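PDB 3PBK: fatty Acyl-Adenylate Ligase from Escherichia coli, which belongs to the AMP-binding enzymes of the ANL superfamily and holds 5'-O-[(S)-(dodecanoyloxy)(hydroxy)phosphoryl]adenosine in a pocket of its fold. Local coordinates for residues A34-Y39 against L244-L249; P216-V221 against R269-V274; P391-E396 against S416-M421; R398-M403 against V410-I415. All coordinates share one frame; numbering follows the deposited sequence.

Contact 1. Residues A34-Y39 against L244-L249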
loop_
_atom_site.group_PDB
_atom_site.type_symbol
_atom_site.label_atom_id
_atom_site.label_comp_id
_atom_site.label_asym_id
_atom_site.label_seq_id
_atom_site.Cartn_x
_atom_site.Cartn_y
_atom_site.Cartn_z
ATOM N N ALA A 34 23.959 -1.805 11.272
ATOM C CA ALA A 34 23.048 -2.001 10.154
ATOM C C ALA A 34 22.731 -0.686 9.470
ATOM O O ALA A 34 23.081 0.394 9.956
ATOM C CB ALA A 34 21.762 -2.676 10.618
ATOM N N GLY A 35 22.062 -0.790 8.335
ATOM C CA GLY A 35 21.674 0.388 7.601
ATOM C C GLY A 35 20.949 -0.008 6.341
ATOM O O GLY A 35 20.543 -1.160 6.178
HETATM N N MSE A 36 20.797 0.958 5.446
HETATM C CA MSE A 36 20.117 0.732 4.189
HETATM C C MSE A 36 21.086 0.598 3.030
HETATM O O MSE A 36 22.171 1.174 3.035
HETATM C CB MSE A 36 19.164 1.877 3.915
HETATM C CG MSE A 36 17.948 1.845 4.781
HETATM SE SE MSE A 36 17.616 3.618 5.465
HETATM C CE MSE A 36 15.753 3.412 6.047
ATOM N N ASN A 37 20.667 -0.167 2.032
ATOM C CA ASN A 37 21.456 -0.364 0.835
ATOM C C ASN A 37 20.611 -0.200 -0.432
ATOM O O ASN A 37 19.690 -0.973 -0.684
ATOM C CB ASN A 37 22.138 -1.726 0.897
ATOM C CG ASN A 37 22.855 -1.946 2.220
ATOM O OD1 ASN A 37 24.069 -1.765 2.315
ATOM N ND2 ASN A 37 22.103 -2.313 3.254
ATOM N N PHE A 38 20.928 0.829 -1.214
ATOM C CA PHE A 38 20.211 1.118 -2.444
ATOM C C PHE A 38 20.868 0.471 -3.652
ATOM O O PHE A 38 22.031 0.746 -3.955
ATOM C CB PHE A 38 20.134 2.617 -2.642
ATOM C CG PHE A 38 19.570 3.338 -1.469
ATOM C CD1 PHE A 38 18.218 3.632 -1.410
ATOM C CD2 PHE A 38 20.386 3.712 -0.411
ATOM C CE1 PHE A 38 17.684 4.300 -0.328
ATOM C CE2 PHE A 38 19.863 4.386 0.681
ATOM C CZ PHE A 38 18.505 4.680 0.722
ATOM N N TYR A 39 20.113 -0.378 -4.344
ATOM C CA TYR A 39 20.642 -1.135 -5.467
ATOM C C TYR A 39 20.074 -0.653 -6.788
ATOM O O TYR A 39 18.910 -0.267 -6.853
ATOM C CB TYR A 39 20.347 -2.618 -5.283
ATOM C CG TYR A 39 21.294 -3.312 -4.331
ATOM C CD1 TYR A 39 21.085 -3.275 -2.965
ATOM C CD2 TYR A 39 22.404 -3.997 -4.799
ATOM C CE1 TYR A 39 21.951 -3.911 -2.090
ATOM C CE2 TYR A 39 23.276 -4.637 -3.929
ATOM C CZ TYR A 39 23.043 -4.594 -2.576
ATOM O OH TYR A 39 23.909 -5.222 -1.704
ATOM N N LEU A 244 17.437 -3.506 11.971
ATOM C CA LEU A 244 17.637 -4.495 10.906
ATOM C C LEU A 244 17.987 -3.839 9.573
ATOM O O LEU A 244 17.423 -2.816 9.214
ATOM C CB LEU A 244 16.364 -5.319 10.707
ATOM C CG LEU A 244 16.000 -6.369 11.753
ATOM C CD1 LEU A 244 14.968 -7.326 11.193
ATOM C CD2 LEU A 244 17.230 -7.128 12.203
ATOM N N SER A 245 18.892 -4.440 8.818
ATOM C CA SER A 245 19.257 -3.867 7.531
ATOM C C SER A 245 18.161 -4.077 6.483
ATOM O O SER A 245 17.291 -4.931 6.641
ATOM C CB SER A 245 20.583 -4.450 7.052
ATOM O OG SER A 245 21.646 -4.054 7.905
ATOM N N VAL A 246 18.203 -3.296 5.411
ATOM C CA VAL A 246 17.253 -3.462 4.319
ATOM C C VAL A 246 17.898 -3.109 2.982
ATOM O O VAL A 246 18.789 -2.267 2.924
ATOM C CB VAL A 246 16.003 -2.597 4.540
ATOM C CG1 VAL A 246 16.341 -1.134 4.390
ATOM C CG2 VAL A 246 14.906 -2.990 3.574
ATOM N N ASP A 247 17.454 -3.768 1.912
ATOM C CA ASP A 247 17.926 -3.480 0.556
ATOM C C ASP A 247 16.778 -3.031 -0.328
ATOM O O ASP A 247 15.751 -3.705 -0.399
ATOM C CB ASP A 247 18.532 -4.727 -0.072
ATOM C CG ASP A 247 19.420 -5.476 0.873
ATOM O OD1 ASP A 247 20.027 -4.827 1.746
ATOM O OD2 ASP A 247 19.512 -6.715 0.747
ATOM N N TYR A 248 16.958 -1.918 -1.028
ATOM C CA TYR A 248 15.905 -1.394 -1.890
ATOM C C TYR A 248 16.188 -1.544 -3.366
ATOM O O TYR A 248 17.331 -1.432 -3.801
ATOM C CB TYR A 248 15.705 0.086 -1.638
ATOM C CG TYR A 248 15.409 0.421 -0.216
ATOM C CD1 TYR A 248 16.313 1.141 0.545
ATOM C CD2 TYR A 248 14.226 0.022 0.367
ATOM C CE1 TYR A 248 16.045 1.452 1.858
ATOM C CE2 TYR A 248 13.945 0.329 1.672
ATOM C CZ TYR A 248 14.854 1.044 2.419
ATOM O OH TYR A 248 14.569 1.351 3.732
ATOM N N LEU A 249 15.126 -1.784 -4.131
ATOM C CA LEU A 249 15.122 -1.522 -5.565
ATOM C C LEU A 249 14.239 -0.302 -5.814
ATOM O O LEU A 249 13.405 0.067 -4.974
ATOM C CB LEU A 249 14.583 -2.723 -6.342
ATOM C CG LEU A 249 15.521 -3.920 -6.543
ATOM C CD1 LEU A 249 14.810 -5.061 -7.248
ATOM C CD2 LEU A 249 16.747 -3.514 -7.327
#
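Asn37 grips the carbonyl O of Val246 twice. Asn37 N donates to Val246 O at 3.0 Å, and Asn37 ND2 adds a weak but nearly straight bond to the same Val246 O at 3.3 Å. The amide reaches back because CG stands next to its own backbone N (chi1 -50°); an asparagine amide suits this place, since it can add such a bond. Asp247 runs alongside with its carboxylate turned 81° from the amide, and OD2 forms a salt bridge with Arg219. The main chain pairs in parallel: Gly35 O receives Val246 N, Asn37 O receives Tyr248 N at 2.9 Å, and Tyr248 O receives Tyr39 N at 3.0 Å. The other face carries Met36, Val246, Phe38 and Tyr248. There the side chains of Phe38 and Tyr248 lie side by side, their ring planes 37° apart, an oblique pair. CG of Met36, a selenomethionine, meets the edge of the Tyr248 ring, 3.5 Å from Tyr248 CE1. Tyr248 OH bonds to Phe235 O of helix 229-241, which also packs on Met36 and Val246, while helix 260-267 takes Tyr39 and Asp247. Parallel strands with a helix over each face mark an alpha/beta sheet, here the large mixed one of this AMP-binding fold.

Contact 2. Residues P216-V221 against R269-V274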
loop_
_atom_site.group_PDB
_atom_site.type_symbol
_atom_site.label_atom_id
_atom_site.label_comp_id
_atom_site.label_asym_id
_atom_site.label_seq_id
_atom_site.Cartn_x
_atom_site.Cartn_y
_atom_site.Cartn_z
ATOM N N PRO A 216 16.525 -11.857 15.187
ATOM C CA PRO A 216 17.884 -11.365 14.953
ATOM C C PRO A 216 18.483 -12.075 13.740
ATOM O O PRO A 216 18.322 -13.301 13.593
ATOM C CB PRO A 216 18.622 -11.761 16.233
ATOM C CG PRO A 216 17.549 -11.914 17.254
ATOM C CD PRO A 216 16.375 -12.464 16.516
ATOM N N GLY A 217 19.141 -11.310 12.872
ATOM C CA GLY A 217 19.699 -11.871 11.658
ATOM C C GLY A 217 18.792 -11.753 10.443
ATOM O O GLY A 217 19.245 -11.982 9.312
ATOM N N ASP A 218 17.521 -11.404 10.661
ATOM C CA ASP A 218 16.609 -11.108 9.551
ATOM C C ASP A 218 17.118 -9.913 8.751
ATOM O O ASP A 218 17.820 -9.041 9.275
ATOM C CB ASP A 218 15.183 -10.822 10.043
ATOM C CG ASP A 218 14.294 -12.065 10.053
ATOM O OD1 ASP A 218 14.746 -13.131 9.582
ATOM O OD2 ASP A 218 13.139 -11.978 10.533
ATOM N N ARG A 219 16.765 -9.881 7.476
ATOM C CA ARG A 219 17.151 -8.776 6.618
ATOM C C ARG A 219 16.099 -8.541 5.546
ATOM O O ARG A 219 15.759 -9.459 4.797
ATOM C CB ARG A 219 18.491 -9.067 5.966
ATOM C CG ARG A 219 18.625 -8.458 4.594
ATOM C CD ARG A 219 19.965 -8.798 4.017
ATOM N NE ARG A 219 20.997 -7.928 4.552
ATOM C CZ ARG A 219 21.680 -7.085 3.798
ATOM N NH1 ARG A 219 21.425 -7.054 2.500
ATOM N NH2 ARG A 219 22.612 -6.299 4.326
ATOM N N CYS A 220 15.607 -7.306 5.474
ATOM C CA CYS A 220 14.503 -6.944 4.583
ATOM C C CYS A 220 14.897 -6.549 3.157
ATOM O O CYS A 220 15.989 -6.042 2.904
ATOM C CB CYS A 220 13.703 -5.808 5.198
ATOM S SG CYS A 220 13.376 -6.069 6.934
ATOM N N VAL A 221 13.975 -6.780 2.230
ATOM C CA VAL A 221 14.163 -6.433 0.830
ATOM C C VAL A 221 12.870 -5.806 0.331
ATOM O O VAL A 221 11.804 -6.404 0.464
ATOM C CB VAL A 221 14.478 -7.693 -0.013
ATOM C CG1 VAL A 221 14.606 -7.341 -1.491
ATOM C CG2 VAL A 221 15.740 -8.373 0.495
ATOM N N ARG A 269 21.163 -13.226 0.594
ATOM C CA ARG A 269 20.489 -14.122 1.519
ATOM C C ARG A 269 19.403 -13.368 2.283
ATOM O O ARG A 269 19.244 -13.542 3.497
ATOM C CB ARG A 269 21.494 -14.719 2.498
ATOM C CG ARG A 269 22.579 -15.540 1.838
ATOM C CD ARG A 269 22.025 -16.858 1.341
ATOM N NE ARG A 269 21.399 -16.727 0.026
ATOM C CZ ARG A 269 20.507 -17.587 -0.461
ATOM N NH1 ARG A 269 20.119 -18.638 0.261
ATOM N NH2 ARG A 269 19.995 -17.389 -1.665
ATOM N N GLY A 270 18.673 -12.522 1.556
ATOM C CA GLY A 270 17.547 -11.778 2.091
ATOM C C GLY A 270 16.521 -12.671 2.759
ATOM O O GLY A 270 16.413 -13.860 2.462
ATOM N N THR A 271 15.741 -12.098 3.660
ATOM C CA THR A 271 14.942 -12.920 4.552
ATOM C C THR A 271 13.463 -12.562 4.550
ATOM O O THR A 271 12.605 -13.437 4.511
ATOM C CB THR A 271 15.505 -12.824 5.985
ATOM O OG1 THR A 271 16.418 -13.907 6.203
ATOM C CG2 THR A 271 14.396 -12.902 6.997
ATOM N N VAL A 272 13.179 -11.267 4.600
ATOM C CA VAL A 272 11.815 -10.776 4.713
ATOM C C VAL A 272 11.535 -9.820 3.572
ATOM O O VAL A 272 12.358 -8.980 3.226
ATOM C CB VAL A 272 11.583 -10.062 6.074
ATOM C CG1 VAL A 272 10.313 -9.233 6.054
ATOM C CG2 VAL A 272 11.516 -11.071 7.185
ATOM N N SER A 273 10.372 -9.964 2.967
ATOM C CA SER A 273 9.959 -9.025 1.944
ATOM C C SER A 273 8.467 -9.119 1.807
ATOM O O SER A 273 7.879 -10.153 2.111
ATOM C CB SER A 273 10.623 -9.341 0.613
ATOM O OG SER A 273 10.179 -8.434 -0.372
ATOM N N VAL A 274 7.843 -8.035 1.375
ATOM C CA VAL A 274 6.402 -8.033 1.219
ATOM C C VAL A 274 6.057 -7.230 -0.015
ATOM O O VAL A 274 6.683 -6.210 -0.286
ATOM C CB VAL A 274 5.682 -7.437 2.457
ATOM C CG1 VAL A 274 4.171 -7.528 2.293
ATOM C CG2 VAL A 274 6.117 -8.143 3.733
#
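Arg219 O accepts two successive backbone N-H groups. Thr271 N reaches Arg219 O at 2.9 Å in the carbonyl plane, whereas Val272 N comes to the same Arg219 O at 3.2 Å from above that plane. Both can aim at one oxygen because the chain turns at Thr271 (psi -45°) just before it straightens into strand 272-275. Two residues on from Arg219, Val221 N donates to Val272 O at 2.9 Å, the parallel pairing proper, with Cys220 opposite Val272. The next link is made by a side chain: Ser273 OG donates to Val221 O at 2.7 Å. Its OG lies anti to the backbone N (chi1 179°), which lays the hydroxyl over toward the neighbouring strand, and it has a second partner in Trp261 NE1 of helix 260-267. A small hydroxyl residue suits a buried place where a carbonyl and an indole N-H both need a partner.

The charged groups turn to other neighbours. Asp218 OD2 pairs with Arg301 NH2 and also takes the backbone N of Arg215, while the long arm of Arg219 leads off to a salt bridge with Asp247 of strand 246-248. Packing completes the contact. Val221 CG2 rests 4.2 Å from Gly270 CA, where the lack of a side chain lets the chain pass close, and Val221 also leans on Trp261, Leu264 and Ile265. Cys220 SG lies 4.5 Å from Val272 CB on the other face, and the Cys220 side chain touches Phe235 of helix 229-241. Main-chain bonds and a serine hydroxyl thus align the strands, and the flanking carboxylate of Asp218, paired with an arginine, probably remains ionised despite its burial.

Contact 3. Residues P391-E396 against S416-M421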
loop_
_atom_site.group_PDB
_atom_site.type_symbol
_atom_site.label_atom_id
_atom_site.label_comp_id
_atom_site.label_asym_id
_atom_site.label_seq_id
_atom_site.Cartn_x
_atom_site.Cartn_y
_atom_site.Cartn_z
ATOM N N PRO A 391 -2.166 -8.044 19.365
ATOM C CA PRO A 391 -2.261 -7.701 20.784
ATOM C C PRO A 391 -2.631 -6.235 20.996
ATOM O O PRO A 391 -2.024 -5.332 20.414
ATOM C CB PRO A 391 -0.848 -7.980 21.295
ATOM C CG PRO A 391 -0.382 -9.099 20.463
ATOM C CD PRO A 391 -0.972 -8.867 19.087
ATOM N N GLU A 392 -3.647 -6.032 21.826
ATOM C CA GLU A 392 -4.124 -4.710 22.214
ATOM C C GLU A 392 -4.951 -3.996 21.146
ATOM O O GLU A 392 -5.442 -2.896 21.390
ATOM C CB GLU A 392 -2.975 -3.830 22.708
ATOM C CG GLU A 392 -2.291 -4.378 23.963
ATOM C CD GLU A 392 -1.218 -3.445 24.526
ATOM O OE1 GLU A 392 -1.214 -2.246 24.151
ATOM O OE2 GLU A 392 -0.388 -3.907 25.351
ATOM N N HIS A 393 -5.121 -4.619 19.977
ATOM C CA HIS A 393 -5.951 -4.040 18.916
ATOM C C HIS A 393 -7.186 -4.871 18.711
ATOM O O HIS A 393 -7.141 -6.077 18.864
ATOM C CB HIS A 393 -5.182 -3.970 17.612
ATOM C CG HIS A 393 -3.866 -3.293 17.746
ATOM N ND1 HIS A 393 -3.663 -1.987 17.370
ATOM C CD2 HIS A 393 -2.692 -3.725 18.258
ATOM C CE1 HIS A 393 -2.414 -1.645 17.625
ATOM N NE2 HIS A 393 -1.802 -2.683 18.166
ATOM N N GLY A 394 -8.289 -4.231 18.350
ATOM C CA GLY A 394 -9.524 -4.949 18.110
ATOM C C GLY A 394 -9.927 -4.957 16.652
ATOM O O GLY A 394 -9.649 -4.003 15.913
ATOM N N ILE A 395 -10.564 -6.046 16.224
ATOM C CA ILE A 395 -11.169 -6.110 14.893
ATOM C C ILE A 395 -12.582 -6.626 15.054
ATOM O O ILE A 395 -12.795 -7.673 15.641
ATOM C CB ILE A 395 -10.416 -7.056 13.933
ATOM C CG1 ILE A 395 -9.035 -6.506 13.577
ATOM C CG2 ILE A 395 -11.221 -7.265 12.659
ATOM C CD1 ILE A 395 -8.210 -7.469 12.754
ATOM N N GLU A 396 -13.550 -5.894 14.538
ATOM C CA GLU A 396 -14.936 -6.256 14.749
ATOM C C GLU A 396 -15.729 -6.071 13.458
ATOM O O GLU A 396 -15.516 -5.111 12.729
ATOM C CB GLU A 396 -15.513 -5.407 15.882
ATOM C CG GLU A 396 -16.981 -5.647 16.203
ATOM C CD GLU A 396 -17.366 -5.084 17.566
ATOM O OE1 GLU A 396 -16.823 -5.554 18.588
ATOM O OE2 GLU A 396 -18.207 -4.161 17.620
ATOM N N SER A 416 -9.515 -0.838 16.026
ATOM C CA SER A 416 -9.298 -0.001 17.194
ATOM C C SER A 416 -8.029 -0.431 17.898
ATOM O O SER A 416 -7.574 -1.559 17.728
ATOM C CB SER A 416 -10.460 -0.130 18.169
ATOM O OG SER A 416 -10.380 -1.357 18.864
ATOM N N GLY A 417 -7.478 0.465 18.711
ATOM C CA GLY A 417 -6.219 0.205 19.385
ATOM C C GLY A 417 -5.198 1.278 19.082
ATOM O O GLY A 417 -5.452 2.177 18.293
ATOM N N PRO A 418 -4.016 1.167 19.687
ATOM C CA PRO A 418 -2.973 2.201 19.725
ATOM C C PRO A 418 -2.526 2.689 18.350
ATOM O O PRO A 418 -2.176 3.866 18.209
ATOM C CB PRO A 418 -1.808 1.489 20.400
ATOM C CG PRO A 418 -2.425 0.367 21.127
ATOM C CD PRO A 418 -3.558 -0.089 20.286
ATOM N N SER A 419 -2.519 1.799 17.363
ATOM C CA SER A 419 -2.080 2.146 16.020
ATOM C C SER A 419 -3.035 3.100 15.319
ATOM O O SER A 419 -2.632 3.841 14.437
ATOM C CB SER A 419 -1.915 0.884 15.182
ATOM O OG SER A 419 -0.896 0.060 15.720
ATOM N N LEU A 420 -4.302 3.082 15.714
ATOM C CA LEU A 420 -5.319 3.898 15.061
ATOM C C LEU A 420 -4.865 5.345 14.923
ATOM O O LEU A 420 -4.259 5.903 15.843
ATOM C CB LEU A 420 -6.611 3.859 15.863
ATOM C CG LEU A 420 -7.920 3.823 15.082
ATOM C CD1 LEU A 420 -9.011 4.502 15.880
ATOM C CD2 LEU A 420 -7.755 4.496 13.750
HETATM N N MSE A 421 -5.176 5.955 13.780
HETATM C CA MSE A 421 -4.815 7.336 13.519
HETATM C C MSE A 421 -5.554 8.264 14.461
HETATM O O MSE A 421 -6.328 7.820 15.311
HETATM C CB MSE A 421 -5.180 7.708 12.097
HETATM C CG MSE A 421 -6.669 7.736 11.863
HETATM SE SE MSE A 421 -7.148 8.466 10.111
HETATM C CE MSE A 421 -9.092 8.293 10.251
#
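Gly394 and Ser416 form an antiparallel hydrogen-bonded pair, in which Gly394 N donates to Ser416 O at 2.8 Å from above the carbonyl plane and Ser416 N returns a weak bond to Gly394 O at 3.2 Å. Bare glycine suits the first of these places, because a CB there would point to the face where Ser416 OG sits and crowd it. Next to the pair the backbones stay close at His393 and Gly417, and beyond them side chains make the contact. His393 CG stands beside its backbone N (chi1 -52°), and the ring reaches across to Pro418, whose CD sits over one face in a CH-pi contact, 3.6 Å from the His393 ring centroid and 27° off the normal. A proline ring carbon next to nitrogen carries slightly polarised hydrogens, well suited to an aromatic face. Pro418 is held there by a type I turn from Gly417 to Leu420, closed by Leu420 N on Gly417 O at 3.0 Å. Gly417 enters this turn with a positive phi of 124°, easy for glycine. Ser419 approaches the imidazole obliquely, while its OG is hydrogen-bonded to Asn203 OD1 of helix 197-211. The contact thus seems to rest mainly on backbone bonding and shape, with no salt bridge across it.

Contact 4. Residues R398-M403 against V410-I415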
loop_
_atom_site.group_PDB
_atom_site.type_symbol
_atom_site.label_atom_id
_atom_site.label_comp_id
_atom_site.label_asym_id
_atom_site.label_seq_id
_atom_site.Cartn_x
_atom_site.Cartn_y
_atom_site.Cartn_z
ATOM N N ARG A 398 -19.119 -5.168 11.681
ATOM C CA ARG A 398 -20.393 -4.499 11.942
ATOM C C ARG A 398 -21.223 -4.311 10.691
ATOM O O ARG A 398 -20.703 -4.249 9.577
ATOM C CB ARG A 398 -20.177 -3.133 12.581
ATOM C CG ARG A 398 -19.418 -3.174 13.867
ATOM C CD ARG A 398 -19.141 -1.776 14.348
ATOM N NE ARG A 398 -18.433 -1.801 15.618
ATOM C CZ ARG A 398 -17.930 -0.729 16.204
ATOM N NH1 ARG A 398 -18.057 0.456 15.613
ATOM N NH2 ARG A 398 -17.301 -0.851 17.368
ATOM N N ASN A 399 -22.525 -4.200 10.899
ATOM C CA ASN A 399 -23.449 -3.999 9.809
ATOM C C ASN A 399 -23.693 -2.520 9.533
ATOM O O ASN A 399 -23.035 -1.638 10.095
ATOM C CB ASN A 399 -24.777 -4.675 10.124
ATOM C CG ASN A 399 -25.561 -3.931 11.179
ATOM O OD1 ASN A 399 -25.125 -2.881 11.666
ATOM N ND2 ASN A 399 -26.722 -4.467 11.544
ATOM N N GLU A 400 -24.665 -2.279 8.661
ATOM C CA GLU A 400 -25.073 -0.943 8.261
ATOM C C GLU A 400 -25.236 -0.042 9.476
ATOM O O GLU A 400 -24.584 0.999 9.592
ATOM C CB GLU A 400 -26.403 -1.031 7.506
ATOM C CG GLU A 400 -26.525 -0.037 6.367
ATOM C CD GLU A 400 -25.358 -0.141 5.394
ATOM O OE1 GLU A 400 -24.902 -1.282 5.115
ATOM O OE2 GLU A 400 -24.894 0.923 4.919
ATOM N N ALA A 401 -26.107 -0.478 10.381
ATOM C CA ALA A 401 -26.516 0.300 11.544
ATOM C C ALA A 401 -25.390 0.574 12.538
ATOM O O ALA A 401 -25.474 1.521 13.320
ATOM C CB ALA A 401 -27.678 -0.401 12.252
ATOM N N GLY A 402 -24.354 -0.261 12.526
ATOM C CA GLY A 402 -23.255 -0.104 13.461
ATOM C C GLY A 402 -23.279 -1.144 14.561
ATOM O O GLY A 402 -22.548 -1.045 15.550
HETATM N N MSE A 403 -24.123 -2.154 14.375
HETATM C CA MSE A 403 -24.242 -3.238 15.339
HETATM C C MSE A 403 -23.367 -4.417 14.952
HETATM O O MSE A 403 -23.297 -4.790 13.789
HETATM C CB MSE A 403 -25.702 -3.670 15.488
HETATM C CG MSE A 403 -26.630 -2.576 16.073
HETATM SE SE MSE A 403 -26.133 -1.795 17.847
HETATM C CE MSE A 403 -25.294 -0.092 17.306
ATOM N N VAL A 410 -20.938 -11.143 6.670
ATOM C CA VAL A 410 -20.107 -10.126 6.045
ATOM C C VAL A 410 -20.608 -8.746 6.429
ATOM O O VAL A 410 -21.815 -8.527 6.467
ATOM C CB VAL A 410 -20.111 -10.262 4.526
ATOM C CG1 VAL A 410 -19.290 -9.156 3.886
ATOM C CG2 VAL A 410 -19.581 -11.632 4.125
ATOM N N GLY A 411 -19.678 -7.834 6.733
ATOM C CA GLY A 411 -19.995 -6.455 7.079
ATOM C C GLY A 411 -18.764 -5.561 7.072
ATOM O O GLY A 411 -17.701 -5.978 6.590
ATOM N N HIS A 412 -18.908 -4.340 7.606
ATOM C CA HIS A 412 -17.822 -3.342 7.683
ATOM C C HIS A 412 -16.746 -3.745 8.685
ATOM O O HIS A 412 -17.030 -3.906 9.866
ATOM C CB HIS A 412 -18.361 -1.985 8.141
ATOM C CG HIS A 412 -19.422 -1.408 7.254
ATOM N ND1 HIS A 412 -20.174 -2.172 6.388
ATOM C CD2 HIS A 412 -19.886 -0.140 7.132
ATOM C CE1 HIS A 412 -21.038 -1.399 5.753
ATOM N NE2 HIS A 412 -20.887 -0.161 6.190
ATOM N N ILE A 413 -15.511 -3.891 8.222
ATOM C CA ILE A 413 -14.392 -4.191 9.106
ATOM C C ILE A 413 -14.009 -2.970 9.949
ATOM O O ILE A 413 -13.595 -1.952 9.415
ATOM C CB ILE A 413 -13.178 -4.605 8.286
ATOM C CG1 ILE A 413 -13.491 -5.847 7.466
ATOM C CG2 ILE A 413 -12.008 -4.863 9.183
ATOM C CD1 ILE A 413 -12.388 -6.203 6.479
ATOM N N CYS A 414 -14.146 -3.068 11.264
ATOM C CA CYS A 414 -13.824 -1.951 12.145
ATOM C C CYS A 414 -12.633 -2.270 13.032
ATOM O O CYS A 414 -12.527 -3.364 13.585
ATOM C CB CYS A 414 -15.019 -1.578 13.016
ATOM S SG CYS A 414 -16.473 -1.057 12.099
ATOM N N ILE A 415 -11.739 -1.296 13.172
ATOM C CA ILE A 415 -10.497 -1.487 13.905
ATOM C C ILE A 415 -10.400 -0.526 15.081
ATOM O O ILE A 415 -11.115 0.471 15.127
ATOM C CB ILE A 415 -9.279 -1.293 12.989
ATOM C CG1 ILE A 415 -9.354 0.054 12.267
ATOM C CG2 ILE A 415 -9.197 -2.417 11.980
ATOM C CD1 ILE A 415 -8.113 0.384 11.451
#
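Arg398 and His412 exchange two backbone hydrogen bonds as an antiparallel hydrogen-bonded pair: Arg398 N donates almost straight to His412 O (3.0 Å, 174°), and His412 N donates to Arg398 O at 2.7 Å. Gly411, just before, brings its CA within 3.4 Å of Arg398 O, a closeness that a residue without a side chain allows. On the face shared with His412, the arginine runs past Cys414, extended from CG to NE. Arg398 CD lies 3.6 Å from Cys414 SG, and Cys414 CB sits over one face of the guanidinium, toward its rim. The small, weakly polar cysteine suits a place alongside the aliphatic part of the arm. The pair marks where strands 394-398 and 411-416 of a beta hairpin open into their connecting loop, in the five-stranded antiparallel sheet. Farther out, Glu396 OE2 forms a salt bridge with Arg398 NE and Trp439 a cation-pi contact, which together probably steady the guanidinium. The loop itself folds on Asn399 in an Asx motif: Asn399 OD1 accepts Gly402 N at 2.9 Å and Met403 N at 3.0 Å. Asn399 N in turn donates to Met403 O at 3.0 Å, with Gly402 taking the positive phi of 106° that the bend requires.

Overall arrangement
Contacts 1 and 2 are neighbours in the large mixed sheet, with centres 10 Å apart. Strand 246-248 pairs with 35-39 on one side and 220-222 on the other, and 220-222 pairs in turn with 272-275. Their segments alternate along the chain, so stretches distant in sequence interleave. Contacts 3 and 4 come later, their centres 15 Å apart, on the antiparallel sheet: strands 394-398 and 411-416 join them through the Glu396-Cys414 backbone bond, with contact 4 between the two ends of contact 3. Contacts 1 and 4 lie 40 Å apart between centres. The two pairs thus belong to separate sheets of the AMP-binding enzyme fold, and contact 2 comes closest to the bound 5'-O-[(S)-(dodecanoyloxy)(hydroxy)phosphoryl]adenosine, about 4 Å from the Val274 side chain.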